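Local coordinates for arginyl-tRNA synthetase, putative (Plasmodium falciparum, PDB 5JLD), which probably charges tRNA(Arg) with L-arginine at the cost of ATP, as a class I aminoacyl-tRNA synthetase, at residues Phe42-Cys47 / Leu515-Leu520; Glu79-Glu84 / Lys99-Thr104. One frame throughout, in Å; residues are numbered along the deposited sequence. Where two conformers were deposited one is given.

Interaction 1. Residues Phe42-Cys47 / Leu515-Leu520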
loop_
_atom_site.group_PDB
_atom_site.type_symbol
_atom_site.label_atom_id
_atom_site.label_comp_id
_atom_site.label_asym_id
_atom_site.label_seq_id
_atom_site.Cartn_x
_atom_site.Cartn_y
_atom_site.Cartn_z
ATOM N N PHE A 42 0.507 26.161 15.665
ATOM C CA PHE A 42 -0.580 27.128 15.626
ATOM C C PHE A 42 -1.972 26.502 15.555
ATOM O O PHE A 42 -2.944 27.106 15.995
ATOM C CB PHE A 42 -0.346 28.077 14.458
ATOM C CG PHE A 42 0.909 28.896 14.612
ATOM C CD1 PHE A 42 0.920 30.028 15.420
ATOM C CD2 PHE A 42 2.088 28.505 13.991
ATOM C CE1 PHE A 42 2.079 30.774 15.585
ATOM C CE2 PHE A 42 3.252 29.242 14.152
ATOM C CZ PHE A 42 3.244 30.386 14.952
ATOM N N GLY A 43 -2.082 25.288 15.023
ATOM C CA GLY A 43 -3.368 24.619 15.034
ATOM C C GLY A 43 -3.282 23.134 14.754
ATOM O O GLY A 43 -2.189 22.570 14.699
ATOM N N HIS A 44 -4.445 22.512 14.578
ATOM C CA HIS A 44 -4.525 21.097 14.245
ATOM C C HIS A 44 -4.949 20.920 12.786
ATOM O O HIS A 44 -4.251 20.275 11.991
ATOM C CB HIS A 44 -5.494 20.378 15.189
ATOM C CG HIS A 44 -5.067 20.403 16.624
ATOM N ND1 HIS A 44 -5.898 20.035 17.661
ATOM C CD2 HIS A 44 -3.881 20.742 17.198
ATOM C CE1 HIS A 44 -5.250 20.142 18.804
ATOM N NE2 HIS A 44 -4.022 20.564 18.550
ATOM N N TYR A 45 -6.093 21.495 12.438
ATOM C CA TYR A 45 -6.558 21.443 11.056
ATOM C C TYR A 45 -6.743 22.862 10.540
ATOM O O TYR A 45 -6.714 23.826 11.305
ATOM C CB TYR A 45 -7.871 20.649 10.936
ATOM C CG TYR A 45 -7.711 19.150 11.076
ATOM C CD1 TYR A 45 -7.587 18.574 12.326
ATOM C CD2 TYR A 45 -7.693 18.313 9.955
ATOM C CE1 TYR A 45 -7.432 17.214 12.480
ATOM C CE2 TYR A 45 -7.552 16.928 10.094
ATOM C CZ TYR A 45 -7.421 16.394 11.371
ATOM O OH TYR A 45 -7.279 15.050 11.569
ATOM N N GLN A 46 -6.970 22.973 9.240
ATOM C CA GLN A 46 -6.996 24.244 8.557
ATOM C C GLN A 46 -7.832 24.177 7.282
ATOM O O GLN A 46 -7.851 23.150 6.603
ATOM C CB GLN A 46 -5.575 24.654 8.228
ATOM C CG GLN A 46 -5.429 25.718 7.175
ATOM C CD GLN A 46 -3.999 26.172 7.094
ATOM O OE1 GLN A 46 -3.243 26.011 8.058
ATOM N NE2 GLN A 46 -3.599 26.704 5.938
ATOM N N CYS A 47 -8.527 25.263 6.965
ATOM C CA CYS A 47 -9.333 25.344 5.759
ATOM C C CYS A 47 -9.043 26.654 5.052
ATOM O O CYS A 47 -9.043 27.720 5.671
ATOM C CB CYS A 47 -10.821 25.222 6.081
ATOM S SG CYS A 47 -11.895 25.630 4.675
ATOM N N LEU A 515 -0.144 13.729 21.319
ATOM C CA LEU A 515 -0.162 12.288 21.119
ATOM C C LEU A 515 -1.585 11.811 20.793
ATOM O O LEU A 515 -1.796 11.075 19.824
ATOM C CB LEU A 515 0.397 11.569 22.355
ATOM C CG LEU A 515 0.392 10.037 22.265
ATOM C CD1 LEU A 515 1.082 9.609 20.975
ATOM C CD2 LEU A 515 1.072 9.400 23.452
ATOM N N GLY A 516 -2.555 12.257 21.593
ATOM C CA GLY A 516 -3.958 11.929 21.363
ATOM C C GLY A 516 -4.392 12.280 19.951
ATOM O O GLY A 516 -4.988 11.455 19.226
ATOM N N LEU A 517 -4.058 13.500 19.547
ATOM C CA LEU A 517 -4.382 13.995 18.220
ATOM C C LEU A 517 -3.816 13.069 17.143
ATOM O O LEU A 517 -4.547 12.584 16.252
ATOM C CB LEU A 517 -3.832 15.410 18.021
ATOM C CG LEU A 517 -3.923 15.943 16.585
ATOM C CD1 LEU A 517 -5.377 16.031 16.160
ATOM C CD2 LEU A 517 -3.232 17.307 16.425
ATOM N N HIS A 518 -2.513 12.822 17.238
ATOM C CA HIS A 518 -1.877 12.026 16.225
ATOM C C HIS A 518 -2.546 10.652 16.124
ATOM O O HIS A 518 -2.834 10.177 15.027
ATOM C CB HIS A 518 -0.391 11.876 16.483
ATOM C CG HIS A 518 0.356 11.399 15.274
ATOM N ND1 HIS A 518 0.569 12.204 14.174
ATOM C CD2 HIS A 518 0.894 10.194 14.967
ATOM C CE1 HIS A 518 1.234 11.527 13.254
ATOM N NE2 HIS A 518 1.436 10.301 13.709
ATOM N N ILE A 519 -2.832 10.046 17.271
ATOM C CA ILE A 519 -3.542 8.781 17.281
ATOM C C ILE A 519 -4.882 8.892 16.545
ATOM O O ILE A 519 -5.224 8.036 15.737
ATOM C CB ILE A 519 -3.778 8.300 18.708
ATOM C CG1 ILE A 519 -2.444 7.914 19.344
ATOM C CG2 ILE A 519 -4.757 7.142 18.724
ATOM C CD1 ILE A 519 -2.525 7.748 20.870
ATOM N N LEU A 520 -5.622 9.971 16.780
ATOM C CA LEU A 520 -6.934 10.092 16.148
ATOM C C LEU A 520 -6.856 10.490 14.663
ATOM O O LEU A 520 -7.880 10.506 13.974
ATOM C CB LEU A 520 -7.802 11.101 16.915
ATOM C CG LEU A 520 -8.155 10.682 18.342
ATOM C CD1 LEU A 520 -8.754 11.861 19.096
ATOM C CD2 LEU A 520 -9.096 9.460 18.341
#
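Leu517, on helix 510-520 of the DALR anticodon-binding domain, reaches His44 and Tyr45 where the N-terminal domain's antiparallel sheet begins strand 45-47 and these two residues form a classic beta bulge opposite Val95. The interface is small, 139 Å² summed over both sides, and the three residues that touch are all buried. Along the helix, Leu515 comes first and packs instead on Leu545 and Phe552 of helix 536-556, much as Ile519 further on packs on Ile573 and Leu577 of helix 564-584; these two serve the helical bundle and not the sheet. Leu517, between them, makes the contact: with CG anti to the backbone N (chi1 171°), its two methyls spread toward the bulge. CD2 sits over one face of the His44 imidazole as a CH-pi contact, 3.7 Å from the ring centroid and 18° off the ring normal. It is displaced toward one side of the ring, since Leu517 CD2 is 3.6 Å from both CG and CD2 of His44 but 4.0 Å from its ND1. The ring is held from outside the pair, because His44 ND1 is hydrogen-bonded to the backbone N of Leu97; a backbone N-H can only donate, so ND1 probably accepts through its lone pair, consistent with a proton on NE2. The hydroxyl of Tyr45 hydrogen-bonds Asp524, a second tie between the two domains. Leu520, one helical turn beyond Leu517, ends the segment and stays 6.7 Å or more from residues 42-47 with its side chain, so the second half of the contact also falls to Leu517: its other methyl approaches the Tyr45 ring obliquely and more loosely, with Leu517 CD1 4.4 Å from Tyr45 CE1.

Interaction 2. Residues Glu79-Glu84 / Lys99-Thr104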
loop_
_atom_site.group_PDB
_atom_site.type_symbol
_atom_site.label_atom_id
_atom_site.label_comp_id
_atom_site.label_asym_id
_atom_site.label_seq_id
_atom_site.Cartn_x
_atom_site.Cartn_y
_atom_site.Cartn_z
ATOM N N GLU A 79 -19.210 24.778 17.120
ATOM C CA GLU A 79 -18.774 23.420 17.452
ATOM C C GLU A 79 -18.017 23.371 18.772
ATOM O O GLU A 79 -16.964 24.001 18.922
ATOM C CB GLU A 79 -17.877 22.835 16.342
ATOM C CG GLU A 79 -18.496 22.812 14.953
ATOM C CD GLU A 79 -19.655 21.852 14.855
ATOM O OE1 GLU A 79 -19.720 20.928 15.687
ATOM O OE2 GLU A 79 -20.516 22.032 13.967
ATOM N N THR A 80 -18.531 22.596 19.719
ATOM C CA THR A 80 -17.860 22.481 21.006
ATOM C C THR A 80 -16.589 21.645 20.897
ATOM O O THR A 80 -15.744 21.699 21.781
ATOM C CB THR A 80 -18.769 21.863 22.088
ATOM O OG1 THR A 80 -19.159 20.541 21.699
ATOM C CG2 THR A 80 -20.016 22.719 22.299
ATOM N N ILE A 81 -16.441 20.878 19.817
ATOM C CA ILE A 81 -15.240 20.049 19.669
ATOM C C ILE A 81 -14.028 20.869 19.242
ATOM O O ILE A 81 -12.891 20.399 19.289
ATOM C CB ILE A 81 -15.456 18.909 18.668
ATOM C CG1 ILE A 81 -15.621 19.459 17.253
ATOM C CG2 ILE A 81 -16.674 18.081 19.077
ATOM C CD1 ILE A 81 -15.560 18.387 16.200
ATOM N N PHE A 82 -14.278 22.099 18.814
ATOM C CA PHE A 82 -13.209 23.039 18.517
ATOM C C PHE A 82 -12.842 23.809 19.778
ATOM O O PHE A 82 -13.661 24.559 20.308
ATOM C CB PHE A 82 -13.628 24.013 17.416
ATOM C CG PHE A 82 -13.818 23.372 16.086
ATOM C CD1 PHE A 82 -13.156 22.197 15.773
ATOM C CD2 PHE A 82 -14.664 23.938 15.147
ATOM C CE1 PHE A 82 -13.330 21.587 14.533
ATOM C CE2 PHE A 82 -14.849 23.342 13.908
ATOM C CZ PHE A 82 -14.175 22.158 13.601
ATOM N N GLU A 83 -11.624 23.615 20.265
ATOM C CA GLU A 83 -11.146 24.392 21.407
ATOM C C GLU A 83 -10.852 25.815 20.963
ATOM O O GLU A 83 -10.988 26.771 21.727
ATOM C CB GLU A 83 -9.898 23.759 22.012
ATOM C CG GLU A 83 -9.086 24.684 22.919
ATOM C CD GLU A 83 -7.704 24.131 23.186
ATOM O OE1 GLU A 83 -7.610 23.096 23.884
ATOM O OE2 GLU A 83 -6.717 24.716 22.685
ATOM N N GLU A 84 -10.452 25.941 19.706
ATOM C CA GLU A 84 -10.108 27.229 19.139
ATOM C C GLU A 84 -10.335 27.215 17.631
ATOM O O GLU A 84 -10.130 26.198 16.967
ATOM C CB GLU A 84 -8.656 27.574 19.472
ATOM C CG GLU A 84 -7.988 28.540 18.521
ATOM C CD GLU A 84 -6.531 28.764 18.873
ATOM O OE1 GLU A 84 -6.170 28.529 20.046
ATOM O OE2 GLU A 84 -5.741 29.144 17.978
ATOM N N LYS A 99 -9.645 19.217 24.234
ATOM C CA LYS A 99 -9.157 18.170 25.113
ATOM C C LYS A 99 -10.236 17.091 25.326
ATOM O O LYS A 99 -9.957 15.881 25.326
ATOM C CB LYS A 99 -8.721 18.826 26.443
ATOM C CG LYS A 99 -8.570 17.920 27.648
ATOM C CD LYS A 99 -8.284 18.757 28.906
ATOM C CE LYS A 99 -8.001 17.871 30.109
ATOM N NZ LYS A 99 -9.174 17.028 30.481
ATOM N N ASP A 100 -11.484 17.528 25.472
ATOM C CA ASP A 100 -12.560 16.584 25.744
ATOM C C ASP A 100 -12.924 15.762 24.511
ATOM O O ASP A 100 -13.151 14.553 24.620
ATOM C CB ASP A 100 -13.803 17.292 26.277
ATOM C CG ASP A 100 -14.891 16.308 26.681
ATOM O OD1 ASP A 100 -14.744 15.653 27.738
ATOM O OD2 ASP A 100 -15.882 16.177 25.933
ATOM N N TYR A 101 -12.964 16.393 23.340
ATOM C CA TYR A 101 -13.201 15.620 22.128
ATOM C C TYR A 101 -12.144 14.528 21.952
ATOM O O TYR A 101 -12.466 13.380 21.618
ATOM C CB TYR A 101 -13.222 16.490 20.865
ATOM C CG TYR A 101 -13.358 15.608 19.617
ATOM C CD1 TYR A 101 -14.562 14.985 19.309
ATOM C CD2 TYR A 101 -12.263 15.368 18.784
ATOM C CE1 TYR A 101 -14.677 14.147 18.171
ATOM C CE2 TYR A 101 -12.369 14.564 17.666
ATOM C CZ TYR A 101 -13.569 13.948 17.362
ATOM O OH TYR A 101 -13.629 13.142 16.239
ATOM N N ILE A 102 -10.884 14.890 22.158
ATOM C CA ILE A 102 -9.794 13.936 21.980
ATOM C C ILE A 102 -9.888 12.799 23.009
ATOM O O ILE A 102 -9.734 11.621 22.661
ATOM C CB ILE A 102 -8.428 14.635 22.073
ATOM C CG1 ILE A 102 -8.301 15.681 20.959
ATOM C CG2 ILE A 102 -7.309 13.630 21.954
ATOM C CD1 ILE A 102 -6.992 16.464 20.995
ATOM N N GLU A 103 -10.178 13.149 24.260
ATOM C CA GLU A 103 -10.301 12.150 25.328
ATOM C C GLU A 103 -11.442 11.169 25.082
ATOM O O GLU A 103 -11.261 9.947 25.173
ATOM C CB GLU A 103 -10.499 12.837 26.688
ATOM C CG GLU A 103 -9.235 13.441 27.250
ATOM C CD GLU A 103 -9.476 14.379 28.428
ATOM O OE1 GLU A 103 -10.648 14.625 28.796
ATOM O OE2 GLU A 103 -8.480 14.862 28.991
ATOM N N THR A 104 -12.613 11.709 24.768
ATOM C CA THR A 104 -13.794 10.899 24.474
ATOM C C THR A 104 -13.553 9.991 23.254
ATOM O O THR A 104 -13.952 8.787 23.231
ATOM C CB THR A 104 -15.033 11.804 24.216
ATOM O OG1 THR A 104 -15.260 12.657 25.351
ATOM C CG2 THR A 104 -16.286 10.966 23.967
#
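Ile81, in a type I beta turn running from Glu79 to Phe82, packs against Tyr101 in the first turn of helix 99-108. The apolar part of the contact is this one pair. The two side chains lie alongside each other and point the same way: CB of Ile81 is 4.0 Å from CB of Tyr101, and Ile81 CG2 meets Tyr101 CD1 at 3.8 Å, oblique to the ring. Tyr101 CG is anti to its own backbone N (chi1 175°), which carries the ring past Ile81 until its hydroxyl hydrogen-bonds Glu8; Lys13 of helix 10-25 touches both residues.

A looser polar approach is made by Glu83, which shares a classic beta bulge with Glu84 opposite Lys96. It brings OE1 to 4.4 Å from Lys99 N, too long for a hydrogen bond but probably favourable near the helix start.

Polar bonds within the helix come last. Lys99 NZ forms a salt bridge with Glu103 OE2 at 2.7 Å, on the syn side of the carboxylate; the same oxygen also takes the backbone N-H of Leu507. Asp100 O accepts from Thr104 N and Thr104 OG1 on opposite faces of its carbonyl plane, OG1 at 2.9 Å and 38° out of that plane.

The centres of interactions 1 and 2 lie about 11 Å apart, at one end of the N-terminal domain's antiparallel sheet. Strands 45-47 and 82-86 flank strand 93-97, and the bulges of the two contacts face its adjacent residues Val95 and Lys96. Helix 99-108 follows that inner strand and bridges the pair: Ile102 CG2 packs 3.7 Å from Leu520 CD1 on helix 510-520. In sequence, interaction 2 is a short local closure nested inside the long loop closed by interaction 1, which spans the catalytic domain. Interaction 1 joins the N-terminal and anticodon-binding domains directly; interaction 2 ties the 79-82 turn to helix 99-108, which in turn packs on helix 510-520.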